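Local coordinates for protein putative phosphoglycolate phosphatase (Lactobacillus delbrueckii, PDB 2HI0) that probably hydrolyses phosphoglycolate to glycolate and phosphate, as a member of the haloacid dehalogenase-like hydrolases, at residues K5-D10 / V186-S191; D12-D17 / I206-G211; G34-F39 / A61-S66; A55-L60 / T88-V93. All coordinates share one frame; numbering follows the deposited sequence.

Interaction 1 (K5-D10 / V186-S191). With NA (sodium ion), chain C.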
loop_
_atom_site.group_PDB
_atom_site.type_symbol
_atom_site.label_atom_id
_atom_site.label_comp_id
_atom_site.label_asym_id
_atom_site.label_seq_id
_atom_site.Cartn_x
_atom_site.Cartn_y
_atom_site.Cartn_z
ATOM N N LYS A 5 2.916 -15.612 -14.435
ATOM C CA LYS A 5 4.077 -15.059 -15.121
ATOM C C LYS A 5 4.449 -13.651 -14.588
ATOM O O LYS A 5 5.530 -13.154 -14.867
ATOM C CB LYS A 5 3.790 -14.999 -16.625
ATOM C CG LYS A 5 3.592 -16.369 -17.238
ATOM C CD LYS A 5 3.284 -16.236 -18.721
ATOM C CE LYS A 5 2.821 -17.533 -19.368
ATOM N NZ LYS A 5 2.170 -17.167 -20.681
ATOM N N ALA A 6 3.550 -13.015 -13.839
ATOM C CA ALA A 6 3.825 -11.698 -13.242
ATOM C C ALA A 6 3.271 -11.640 -11.832
ATOM O O ALA A 6 2.175 -12.105 -11.590
ATOM C CB ALA A 6 3.257 -10.552 -14.093
ATOM N N ALA A 7 4.045 -11.054 -10.908
ATOM C CA ALA A 7 3.609 -10.844 -9.503
ATOM C C ALA A 7 3.733 -9.356 -9.266
ATOM O O ALA A 7 4.801 -8.782 -9.441
ATOM C CB ALA A 7 4.494 -11.640 -8.481
ATOM N N ILE A 8 2.598 -8.755 -8.930
ATOM C CA ILE A 8 2.439 -7.313 -8.761
ATOM C C ILE A 8 2.177 -7.089 -7.275
ATOM O O ILE A 8 1.175 -7.594 -6.735
ATOM C CB ILE A 8 1.279 -6.785 -9.604
ATOM C CG1 ILE A 8 1.441 -7.170 -11.062
ATOM C CG2 ILE A 8 1.201 -5.257 -9.483
ATOM C CD1 ILE A 8 0.140 -6.822 -11.884
ATOM N N PHE A 9 3.085 -6.355 -6.621
ATOM C CA PHE A 9 3.072 -6.166 -5.176
ATOM C C PHE A 9 2.663 -4.734 -4.807
ATOM O O PHE A 9 3.106 -3.742 -5.414
ATOM C CB PHE A 9 4.462 -6.352 -4.574
ATOM C CG PHE A 9 5.032 -7.730 -4.754
ATOM C CD1 PHE A 9 5.613 -8.107 -5.945
ATOM C CD2 PHE A 9 4.918 -8.661 -3.751
ATOM C CE1 PHE A 9 6.131 -9.370 -6.100
ATOM C CE2 PHE A 9 5.466 -9.932 -3.918
ATOM C CZ PHE A 9 6.043 -10.269 -5.090
ATOM N N ASP A 10 1.853 -4.641 -3.774
ATOM C CA ASP A 10 1.748 -3.373 -3.004
ATOM C C ASP A 10 3.080 -3.162 -2.233
ATOM O O ASP A 10 3.906 -4.079 -2.117
ATOM C CB ASP A 10 0.593 -3.451 -2.021
ATOM C CG ASP A 10 0.274 -2.109 -1.383
ATOM O OD1 ASP A 10 0.466 -1.035 -1.997
ATOM O OD2 ASP A 10 -0.149 -2.150 -0.220
ATOM N N VAL A 186 -0.782 -12.124 -10.638
ATOM C CA VAL A 186 -1.335 -12.141 -9.290
ATOM C C VAL A 186 -0.932 -10.828 -8.576
ATOM O O VAL A 186 0.139 -10.286 -8.808
ATOM C CB VAL A 186 -0.889 -13.415 -8.502
ATOM C CG1 VAL A 186 0.629 -13.444 -8.317
ATOM C CG2 VAL A 186 -1.607 -13.536 -7.146
ATOM N N TYR A 187 -1.850 -10.308 -7.783
ATOM C CA TYR A 187 -1.604 -9.094 -7.017
ATOM C C TYR A 187 -1.427 -9.524 -5.567
ATOM O O TYR A 187 -2.173 -10.355 -5.065
ATOM C CB TYR A 187 -2.774 -8.104 -7.154
ATOM C CG TYR A 187 -2.384 -6.720 -6.694
ATOM C CD1 TYR A 187 -1.768 -5.787 -7.532
ATOM C CD2 TYR A 187 -2.509 -6.400 -5.356
ATOM C CE1 TYR A 187 -1.337 -4.544 -7.034
ATOM C CE2 TYR A 187 -2.094 -5.167 -4.867
ATOM C CZ TYR A 187 -1.513 -4.252 -5.709
ATOM O OH TYR A 187 -1.081 -3.038 -5.172
ATOM N N ILE A 188 -0.464 -8.935 -4.885
ATOM C CA ILE A 188 -0.090 -9.331 -3.508
ATOM C C ILE A 188 -0.186 -8.086 -2.641
ATOM O O ILE A 188 0.433 -7.073 -2.928
ATOM C CB ILE A 188 1.311 -9.874 -3.430
ATOM C CG1 ILE A 188 1.514 -11.075 -4.384
ATOM C CG2 ILE A 188 1.668 -10.205 -1.951
ATOM C CD1 ILE A 188 2.301 -10.692 -5.614
ATOM N N GLY A 189 -0.957 -8.156 -1.564
ATOM C CA GLY A 189 -1.037 -6.979 -0.675
ATOM C C GLY A 189 -1.594 -7.293 0.709
ATOM O O GLY A 189 -1.965 -8.432 0.981
ATOM N N ASP A 190 -1.633 -6.285 1.581
ATOM C CA ASP A 190 -2.000 -6.488 2.973
ATOM C C ASP A 190 -3.359 -5.889 3.383
ATOM O O ASP A 190 -3.691 -5.912 4.559
ATOM C CB ASP A 190 -0.919 -5.858 3.862
ATOM C CG ASP A 190 -0.843 -4.329 3.691
ATOM O OD1 ASP A 190 -1.026 -3.855 2.546
ATOM O OD2 ASP A 190 -0.621 -3.574 4.669
ATOM N N SER A 191 -4.120 -5.367 2.428
ATOM C CA SER A 191 -5.347 -4.670 2.776
ATOM C C SER A 191 -6.529 -5.016 1.879
ATOM O O SER A 191 -6.412 -5.691 0.831
ATOM C CB SER A 191 -5.101 -3.165 2.752
ATOM O OG SER A 191 -5.227 -2.647 1.433
HETATM NA NA NA C . -0.489 -1.705 1.799
HETATM O O HOH W 1 -3.043 -1.697 0.949
#
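At the centre of the parallel sheet of this HAD-type Rossmann-like core, strands 6-9 and 185-189 lie side by side and run out at their C-terminal ends into the metal site. Four backbone hydrogen bonds join them: Val-186 N to Ala-6 O, Ile-8 N to Val-186 O, Ile-188 N to Ile-8 O, and Asp-10 N to Ile-188 O, the last at 2.9 Å and nearly straight (173°). On one face, Ile-188 CD1 sits over the centre of the Phe-9 ring, 3.7 Å from its centroid, a CH-pi contact; the same methyl reaches Ala-7 CB at 3.7 Å. The opposite face carries Ile-8 and Tyr-187, whose side chains cross at about a right angle, with Ile-8 CG2 3.6 Å from Tyr-187 CD1. Tyr-187 OH is bonded to Val-132 O and Lys-165 NZ, and Lys-165 also makes a salt bridge with Asp-10 OD1. With CG anti to the backbone N (chi1 -170°), Asp-10 sends its other oxygen to the sodium ion. Asp-10 OD2 binds the ion at 2.1 Å and Asp-190 OD1 at 2.3 Å; the two carboxylate oxygens stand 3.4 Å apart, bridged by the cation.

Interaction 2 (D12-D17 / I206-G211). With NA (sodium ion), chain C.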
loop_
_atom_site.group_PDB
_atom_site.type_symbol
_atom_site.label_atom_id
_atom_site.label_comp_id
_atom_site.label_asym_id
_atom_site.label_seq_id
_atom_site.Cartn_x
_atom_site.Cartn_y
_atom_site.Cartn_z
ATOM N N ASP A 12 3.568 -0.720 0.966
ATOM C CA ASP A 12 3.369 -0.566 2.418
ATOM C C ASP A 12 2.806 -1.822 3.043
ATOM O O ASP A 12 1.806 -2.338 2.555
ATOM C CB ASP A 12 2.403 0.579 2.739
ATOM C CG ASP A 12 2.958 1.923 2.453
ATOM O OD1 ASP A 12 3.941 2.335 3.062
ATOM O OD2 ASP A 12 2.348 2.626 1.612
ATOM N N GLY A 13 3.466 -2.364 4.063
ATOM C CA GLY A 13 2.903 -3.527 4.769
ATOM C C GLY A 13 3.046 -4.843 4.036
ATOM O O GLY A 13 2.588 -5.878 4.503
ATOM N N THR A 14 3.678 -4.816 2.869
ATOM C CA THR A 14 3.732 -5.956 1.991
ATOM C C THR A 14 5.191 -6.258 1.715
ATOM O O THR A 14 5.715 -7.278 2.151
ATOM C CB THR A 14 2.912 -5.738 0.690
ATOM O OG1 THR A 14 1.550 -5.397 1.053
ATOM C CG2 THR A 14 2.914 -6.952 -0.135
ATOM N N ILE A 15 5.884 -5.375 0.992
ATOM C CA ILE A 15 7.311 -5.594 0.771
ATOM C C ILE A 15 8.241 -4.739 1.650
ATOM O O ILE A 15 9.341 -5.136 1.941
ATOM C CB ILE A 15 7.699 -5.498 -0.706
ATOM C CG1 ILE A 15 7.503 -4.067 -1.265
ATOM C CG2 ILE A 15 6.946 -6.594 -1.527
ATOM C CD1 ILE A 15 7.992 -3.888 -2.753
ATOM N N LEU A 16 7.725 -3.589 2.096
ATOM C CA LEU A 16 8.463 -2.629 2.922
ATOM C C LEU A 16 7.733 -2.360 4.240
ATOM O O LEU A 16 6.521 -2.121 4.260
ATOM C CB LEU A 16 8.692 -1.295 2.195
ATOM C CG LEU A 16 9.760 -1.358 1.093
ATOM C CD1 LEU A 16 9.934 0.017 0.499
ATOM C CD2 LEU A 16 11.118 -1.839 1.609
ATOM N N ASP A 17 8.520 -2.365 5.322
ATOM C CA ASP A 17 8.079 -2.115 6.682
ATOM C C ASP A 17 8.152 -0.579 6.873
ATOM O O ASP A 17 9.192 -0.023 7.262
ATOM C CB ASP A 17 9.019 -2.867 7.611
ATOM C CG ASP A 17 8.600 -2.850 9.037
ATOM O OD1 ASP A 17 7.701 -2.066 9.419
ATOM O OD2 ASP A 17 9.235 -3.655 9.753
ATOM N N ILE A 206 -3.278 -12.549 -3.555
ATOM C CA ILE A 206 -2.745 -13.187 -2.372
ATOM C C ILE A 206 -2.624 -12.089 -1.311
ATOM O O ILE A 206 -2.149 -10.954 -1.623
ATOM C CB ILE A 206 -1.349 -13.813 -2.665
ATOM C CG1 ILE A 206 -1.446 -14.905 -3.713
ATOM C CG2 ILE A 206 -0.689 -14.295 -1.367
ATOM C CD1 ILE A 206 -0.057 -15.278 -4.310
ATOM N N ALA A 207 -3.116 -12.392 -0.109
ATOM C CA ALA A 207 -3.045 -11.469 1.017
ATOM C C ALA A 207 -1.940 -11.893 1.993
ATOM O O ALA A 207 -1.731 -13.074 2.217
ATOM C CB ALA A 207 -4.434 -11.378 1.766
ATOM N N VAL A 208 -1.219 -10.935 2.553
ATOM C CA VAL A 208 -0.152 -11.189 3.524
ATOM C C VAL A 208 -0.651 -10.698 4.896
ATOM O O VAL A 208 -1.414 -9.742 4.973
ATOM C CB VAL A 208 1.199 -10.521 3.090
ATOM C CG1 VAL A 208 1.502 -10.960 1.650
ATOM C CG2 VAL A 208 1.201 -8.970 3.238
ATOM N N ASN A 209 -0.207 -11.356 5.962
ATOM C CA ASN A 209 -0.696 -11.026 7.318
ATOM C C ASN A 209 0.275 -10.134 8.119
ATOM O O ASN A 209 0.055 -9.865 9.301
ATOM C CB ASN A 209 -1.029 -12.310 8.099
ATOM C CG ASN A 209 0.190 -12.897 8.802
ATOM O OD1 ASN A 209 1.304 -12.775 8.339
ATOM N ND2 ASN A 209 -0.036 -13.523 9.952
ATOM N N TRP A 210 1.373 -9.717 7.493
ATOM C CA TRP A 210 2.400 -8.967 8.219
ATOM C C TRP A 210 2.284 -7.461 7.977
ATOM O O TRP A 210 3.195 -6.705 8.391
ATOM C CB TRP A 210 3.808 -9.478 7.897
ATOM C CG TRP A 210 4.175 -9.483 6.471
ATOM C CD1 TRP A 210 4.654 -8.437 5.755
ATOM C CD2 TRP A 210 4.150 -10.611 5.591
ATOM N NE1 TRP A 210 4.897 -8.817 4.461
ATOM C CE2 TRP A 210 4.622 -10.161 4.342
ATOM C CE3 TRP A 210 3.729 -11.947 5.720
ATOM C CZ2 TRP A 210 4.712 -11.020 3.246
ATOM C CZ3 TRP A 210 3.857 -12.767 4.695
ATOM C CH2 TRP A 210 4.321 -12.315 3.436
ATOM N N GLY A 211 1.167 -7.035 7.390
ATOM C CA GLY A 211 0.955 -5.653 7.081
ATOM C C GLY A 211 -0.058 -4.927 7.967
ATOM O O GLY A 211 -0.099 -5.194 9.181
HETATM NA NA NA C . -0.489 -1.705 1.799
HETATM O O HOH W 1 -3.043 -1.697 0.949
#
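The loop holding Asp-12 and Thr-14, which with Asp-10 is consistent with the DxDx(T/V) motif of HAD enzymes, is met by the chain that leaves strand 204-208, so that Gly-13 and Thr-14 press against Val-208, Trp-210 and Gly-211 beside the metal site. One hydrogen bond spans the contact. Trp-210 NE1 donates to Thr-14 O at 2.9 Å, almost straight at 171°, and the oxygen lies at the edge of the indole, in the plane of the ring. The acceptor is approached well off the end of its carbonyl, with a C=O...donor angle of 127°. The first torsion of Trp-210 (chi1 56°) sets CG between the backbone N and the carbonyl carbon, folding the indole back so that Val-208 CB lies over one of its faces while its NH edge is turned to the loop.

Most of the other contacts are non-polar in kind and gather at the carbonyl oxygen of Gly-13: its O is 3.1 Å from Gly-211 CA, and Val-208 CG2 approaches the same oxygen at 3.6 Å. Two glycines thus bring the backbones unusually close, with Gly-13 CA and Gly-211 CA only 3.7 Å apart.

Further polar bonds shape the loop and tie it to its surroundings. Gly-13 N donates to Leu-16 O, closing the turn, while Asp-12 OD1 is held by Lys-135 and Thr-18. The backbone carbonyl of Asp-12, rather than its carboxylate, joins Asp-10 and Asp-190 round the sodium ion, with Asp-12 O 2.5 Å from the metal.

Interaction 3 (G34-F39 / A61-S66)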
loop_
_atom_site.group_PDB
_atom_site.type_symbol
_atom_site.label_atom_id
_atom_site.label_comp_id
_atom_site.label_asym_id
_atom_site.label_seq_id
_atom_site.Cartn_x
_atom_site.Cartn_y
_atom_site.Cartn_z
ATOM N N GLY A 34 -0.527 22.604 13.793
ATOM C CA GLY A 34 -1.287 22.930 14.991
ATOM C C GLY A 34 -2.196 21.847 15.536
ATOM O O GLY A 34 -3.050 22.136 16.401
ATOM N N HIS A 35 -2.004 20.604 15.104
ATOM C CA HIS A 35 -2.872 19.488 15.490
ATOM C C HIS A 35 -2.193 18.629 16.551
ATOM O O HIS A 35 -1.016 18.814 16.816
ATOM C CB HIS A 35 -3.205 18.623 14.294
ATOM C CG HIS A 35 -4.109 19.303 13.328
ATOM N ND1 HIS A 35 -5.474 19.328 13.503
ATOM C CD2 HIS A 35 -3.851 20.056 12.233
ATOM C CE1 HIS A 35 -6.028 20.025 12.529
ATOM N NE2 HIS A 35 -5.068 20.498 11.753
ATOM N N ARG A 36 -2.958 17.745 17.195
ATOM C CA ARG A 36 -2.455 16.660 18.047
ATOM C C ARG A 36 -1.440 15.882 17.233
ATOM O O ARG A 36 -1.642 15.696 16.029
ATOM C CB ARG A 36 -3.623 15.726 18.491
ATOM C CG ARG A 36 -3.562 14.247 18.047
ATOM C CD ARG A 36 -4.792 13.448 18.489
ATOM N NE ARG A 36 -4.443 12.077 18.883
ATOM C CZ ARG A 36 -5.314 11.114 19.196
ATOM N NH1 ARG A 36 -6.618 11.308 19.139
ATOM N NH2 ARG A 36 -4.865 9.917 19.552
ATOM N N HIS A 37 -0.387 15.382 17.862
ATOM C CA HIS A 37 0.701 14.756 17.111
ATOM C C HIS A 37 1.373 13.619 17.871
ATOM O O HIS A 37 2.611 13.488 17.890
ATOM C CB HIS A 37 1.749 15.847 16.746
ATOM C CG HIS A 37 2.127 16.736 17.884
ATOM N ND1 HIS A 37 1.465 17.914 18.151
ATOM C CD2 HIS A 37 3.086 16.616 18.832
ATOM C CE1 HIS A 37 2.008 18.476 19.225
ATOM N NE2 HIS A 37 2.998 17.712 19.650
ATOM N N ASP A 38 0.534 12.783 18.454
ATOM C CA ASP A 38 0.980 11.615 19.207
ATOM C C ASP A 38 0.359 10.333 18.648
ATOM O O ASP A 38 0.039 9.425 19.396
ATOM C CB ASP A 38 0.578 11.784 20.668
ATOM C CG ASP A 38 -0.953 11.936 20.830
ATOM O OD1 ASP A 38 -1.676 11.966 19.791
ATOM O OD2 ASP A 38 -1.426 12.017 21.987
ATOM N N PHE A 39 0.173 10.253 17.331
ATOM C CA PHE A 39 -0.318 9.004 16.722
ATOM C C PHE A 39 0.699 7.886 16.898
ATOM O O PHE A 39 1.914 8.134 16.913
ATOM C CB PHE A 39 -0.620 9.146 15.239
ATOM C CG PHE A 39 -1.696 10.161 14.913
ATOM C CD1 PHE A 39 -3.004 9.972 15.338
ATOM C CD2 PHE A 39 -1.411 11.261 14.119
ATOM C CE1 PHE A 39 -4.021 10.860 14.988
ATOM C CE2 PHE A 39 -2.403 12.165 13.758
ATOM C CZ PHE A 39 -3.733 11.955 14.208
ATOM N N ALA A 61 -10.107 12.994 11.347
ATOM C CA ALA A 61 -11.367 12.514 11.959
ATOM C C ALA A 61 -11.072 11.822 13.282
ATOM O O ALA A 61 -11.806 11.998 14.265
ATOM C CB ALA A 61 -12.058 11.533 11.000
ATOM N N TYR A 62 -9.998 11.036 13.302
ATOM C CA TYR A 62 -9.603 10.358 14.523
ATOM C C TYR A 62 -9.232 11.383 15.602
ATOM O O TYR A 62 -9.676 11.250 16.775
ATOM C CB TYR A 62 -8.454 9.395 14.234
ATOM C CG TYR A 62 -8.258 8.416 15.326
ATOM C CD1 TYR A 62 -9.194 7.417 15.531
ATOM C CD2 TYR A 62 -7.138 8.473 16.152
ATOM C CE1 TYR A 62 -9.031 6.465 16.542
ATOM C CE2 TYR A 62 -6.959 7.523 17.172
ATOM C CZ TYR A 62 -7.937 6.531 17.368
ATOM O OH TYR A 62 -7.812 5.591 18.368
ATOM N N GLU A 63 -8.485 12.426 15.243
ATOM C CA GLU A 63 -8.188 13.502 16.199
ATOM C C GLU A 63 -9.503 14.098 16.761
ATOM O O GLU A 63 -9.603 14.423 17.948
ATOM C CB GLU A 63 -7.371 14.625 15.570
ATOM C CG GLU A 63 -7.094 15.792 16.502
ATOM C CD GLU A 63 -6.437 16.992 15.806
ATOM O OE1 GLU A 63 -6.718 17.258 14.601
ATOM O OE2 GLU A 63 -5.673 17.700 16.497
ATOM N N ALA A 64 -10.515 14.210 15.899
ATOM C CA ALA A 64 -11.813 14.812 16.254
ATOM C C ALA A 64 -12.743 13.874 17.054
ATOM O O ALA A 64 -13.806 14.293 17.497
ATOM C CB ALA A 64 -12.509 15.297 14.999
ATOM N N GLY A 65 -12.357 12.605 17.196
ATOM C CA GLY A 65 -13.063 11.646 18.053
ATOM C C GLY A 65 -13.717 10.473 17.348
ATOM O O GLY A 65 -14.442 9.707 18.002
ATOM N N SER A 66 -13.492 10.337 16.047
ATOM C CA SER A 66 -14.031 9.217 15.261
ATOM C C SER A 66 -13.457 7.869 15.710
ATOM O O SER A 66 -12.299 7.763 16.111
ATOM C CB SER A 66 -13.803 9.411 13.744
ATOM O OG SER A 66 -14.521 10.535 13.286
HETATM O O HOH W 2 -7.721 13.773 19.883
#
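The irregular backbone of 34-39, which begins at Gly-34, the C-prime residue of the Schellman motif that closes helix 19-32, passes the last turn of helix 52-63, the nearest CA atoms being those of Arg-36 and Glu-63, 6.8 Å apart. The contact ties the loop between helices 19-32 and 41-47 to the end of helix 52-63, in the helical region that is probably the HAD cap. Glu-63 carries its polar part. Its CG is anti to the backbone N (chi1 177°) and the chain beyond is extended, which carries the carboxylate across to the loop. There the two oxygens take different donors. In a His-carboxylate hydrogen bond, His-35 ND1 donates to the syn lone pair of Glu-63 OE1 at 2.7 Å; the bond is bent to 138°, and the oxygen is tilted 26° out of the imidazole plane. Arg-36 N reaches Glu-63 OE2 at 2.8 Å, coming from above the carboxylate plane.

In one of its two conformers, Arg-36 slides past Glu-63 in the opposite direction, its CD 3.8 Å from Glu-63 CG; NE then forms a salt bridge with Asp-38 OD1, and NH1 donates to a water that in turn donates to Glu-63 O. The rings of Phe-39 and Tyr-62 meet edge to edge, Phe-39 CE1 lying 4.1 Å from Tyr-62 CD2. Phe-39 also packs edge-to-face with Phe-30 and Phe-47.

His-35 NE2 is hydrogen-bonded to Glu-89, so the imidazole lies between two carboxylates. Engagement of both ring nitrogens fixes its rotation, and the paired acidic groups would be expected to favour its protonated form.

Interaction 4 (A55-L60 / T88-V93). Unlike the reference sequence in segment 88-93: Thr-88 (reference Ala).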
loop_
_atom_site.group_PDB
_atom_site.type_symbol
_atom_site.label_atom_id
_atom_site.label_comp_id
_atom_site.label_asym_id
_atom_site.label_seq_id
_atom_site.Cartn_x
_atom_site.Cartn_y
_atom_site.Cartn_z
ATOM N N ALA A 55 -5.779 9.109 3.999
ATOM C CA ALA A 55 -5.012 8.892 5.237
ATOM C C ALA A 55 -5.107 10.127 6.146
ATOM O O ALA A 55 -5.372 10.011 7.368
ATOM C CB ALA A 55 -3.520 8.559 4.921
ATOM N N VAL A 56 -4.892 11.322 5.586
ATOM C CA VAL A 56 -4.963 12.562 6.404
ATOM C C VAL A 56 -6.427 12.858 6.809
ATOM O O VAL A 56 -6.697 13.287 7.943
ATOM C CB VAL A 56 -4.264 13.728 5.731
ATOM C CG1 VAL A 56 -4.497 15.047 6.470
ATOM C CG2 VAL A 56 -2.778 13.428 5.647
ATOM N N THR A 57 -7.363 12.546 5.935
ATOM C CA THR A 57 -8.787 12.736 6.275
ATOM C C THR A 57 -9.152 11.851 7.495
ATOM O O THR A 57 -9.797 12.278 8.446
ATOM C CB THR A 57 -9.700 12.375 5.066
ATOM O OG1 THR A 57 -9.320 13.141 3.916
ATOM C CG2 THR A 57 -11.211 12.613 5.373
ATOM N N ARG A 58 -8.755 10.572 7.433
ATOM C CA ARG A 58 -8.907 9.632 8.546
ATOM C C ARG A 58 -8.233 10.138 9.826
ATOM O O ARG A 58 -8.833 10.070 10.937
ATOM C CB ARG A 58 -8.374 8.282 8.120
ATOM C CG ARG A 58 -9.319 7.443 7.227
ATOM C CD ARG A 58 -8.564 6.166 6.812
ATOM N NE ARG A 58 -9.421 5.252 6.077
ATOM C CZ ARG A 58 -8.972 4.255 5.330
ATOM N NH1 ARG A 58 -7.659 4.119 5.132
ATOM N NH2 ARG A 58 -9.827 3.460 4.731
ATOM N N ALA A 59 -7.005 10.626 9.684
ATOM C CA ALA A 59 -6.241 11.076 10.873
ATOM C C ALA A 59 -6.888 12.288 11.534
ATOM O O ALA A 59 -6.986 12.339 12.755
ATOM C CB ALA A 59 -4.755 11.421 10.515
ATOM N N LEU A 60 -7.378 13.214 10.730
ATOM C CA LEU A 60 -8.094 14.381 11.246
ATOM C C LEU A 60 -9.400 13.961 11.929
ATOM O O LEU A 60 -9.760 14.506 12.962
ATOM C CB LEU A 60 -8.351 15.421 10.145
ATOM C CG LEU A 60 -7.151 16.202 9.623
ATOM C CD1 LEU A 60 -7.504 17.025 8.353
ATOM C CD2 LEU A 60 -6.605 17.150 10.749
ATOM N N THR A 88 -9.862 21.300 2.668
ATOM C CA THR A 88 -8.948 22.398 2.758
ATOM C C THR A 88 -7.915 22.135 3.846
ATOM O O THR A 88 -6.714 22.351 3.622
ATOM C CB THR A 88 -9.721 23.717 3.006
ATOM O OG1 THR A 88 -10.597 23.964 1.900
ATOM C CG2 THR A 88 -8.797 24.926 3.191
ATOM N N GLU A 89 -8.351 21.676 5.008
ATOM C CA GLU A 89 -7.386 21.343 6.039
ATOM C C GLU A 89 -6.515 20.132 5.667
ATOM O O GLU A 89 -5.318 20.127 5.966
ATOM C CB GLU A 89 -8.094 21.133 7.370
ATOM C CG GLU A 89 -7.141 21.027 8.563
ATOM C CD GLU A 89 -6.315 22.274 8.849
ATOM O OE1 GLU A 89 -6.618 23.380 8.330
ATOM O OE2 GLU A 89 -5.343 22.145 9.636
ATOM N N VAL A 90 -7.113 19.112 5.044
ATOM C CA VAL A 90 -6.346 17.968 4.519
ATOM C C VAL A 90 -5.167 18.468 3.639
ATOM O O VAL A 90 -3.985 18.059 3.837
ATOM C CB VAL A 90 -7.255 16.984 3.767
ATOM C CG1 VAL A 90 -6.417 15.921 3.008
ATOM C CG2 VAL A 90 -8.189 16.298 4.769
ATOM N N ASN A 91 -5.481 19.350 2.686
ATOM C CA ASN A 91 -4.507 19.854 1.715
ATOM C C ASN A 91 -3.424 20.662 2.439
ATOM O O ASN A 91 -2.253 20.625 2.061
ATOM C CB ASN A 91 -5.165 20.663 0.607
ATOM C CG ASN A 91 -6.034 19.820 -0.285
ATOM O OD1 ASN A 91 -5.878 18.609 -0.334
ATOM N ND2 ASN A 91 -6.959 20.463 -1.002
ATOM N N ARG A 92 -3.804 21.337 3.518
ATOM C CA ARG A 92 -2.827 22.177 4.265
ATOM C C ARG A 92 -1.851 21.259 5.001
ATOM O O ARG A 92 -0.631 21.498 5.024
ATOM C CB ARG A 92 -3.519 23.114 5.237
ATOM C CG ARG A 92 -2.609 24.132 5.833
ATOM C CD ARG A 92 -3.410 25.201 6.576
ATOM N NE ARG A 92 -3.843 24.734 7.899
ATOM C CZ ARG A 92 -3.116 24.803 9.019
ATOM N NH1 ARG A 92 -1.901 25.302 9.027
ATOM N NH2 ARG A 92 -3.626 24.364 10.153
ATOM N N VAL A 93 -2.365 20.176 5.584
ATOM C CA VAL A 93 -1.497 19.189 6.248
ATOM C C VAL A 93 -0.601 18.476 5.203
ATOM O O VAL A 93 0.587 18.283 5.409
ATOM C CB VAL A 93 -2.331 18.168 7.081
ATOM C CG1 VAL A 93 -1.454 17.063 7.609
ATOM C CG2 VAL A 93 -3.039 18.860 8.231
#
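With CG1 anti to the backbone N, Val-56 (chi1 172°) and Val-93 (chi1 173°) direct these methyls at one another, and they meet at 3.8 Å where helices 52-63 and 87-103 cross within the helical region that is probably the HAD cap. The short helical segments are steeply inclined, at 111° between their N-to-C directions, and their axes approach to 9.4 Å.

Val-90 contacts three residues of the other helix. Its two methyls divide the work: CG1 lies against Val-56, 4.1 Å from Val-56 CG1, while CG2 touches Thr-57, beside Val-56, and Leu-60, one turn further on. There Val-90 CG2 lies 3.7 Å from Leu-60 CD1 and 3.5 Å from Thr-57 OG1. That hydroxyl is engaged in hydrogen bonds with Val-53 O and Gln-87 NE2, so its polar needs are met beside the methyl.

At the margin, Leu-60 CD1 touches the aliphatic part of Glu-89, whose CG lies 4.0 Å away. The carboxylate beyond is gripped side-on by Arg-92, with Arg-92 NE 3.1 Å from Glu-89 OE1 and NH2 bonded to OE2, also the partner of His-35. Phe-30 of helix 19-32 packs against both Leu-60 and Val-93. The helices are therefore joined directly by branched aliphatic groups, with the charged pair kept at the border of an apolar core.

Overall arrangement
Interactions 1 and 2 share the parallel sheet and the sodium site, their centres 10 Å apart: strand 185-189, used by interaction 1, lies next to strand 204-208, used by interaction 2. Interactions 3 and 4 also have centres 10 Å apart, share helix 52-63 and meet through His-35 and Glu-89, but interaction 4 is centred 28 Å from interaction 1. Along the chain, segments 5-10 and 12-17 come first, then the alternating segments of 3 and 4, and finally 186-191 and 206-211. The helical region is thus an insertion between the core strands, consistent with the cap of HAD hydrolases, set apart from the metal-binding core.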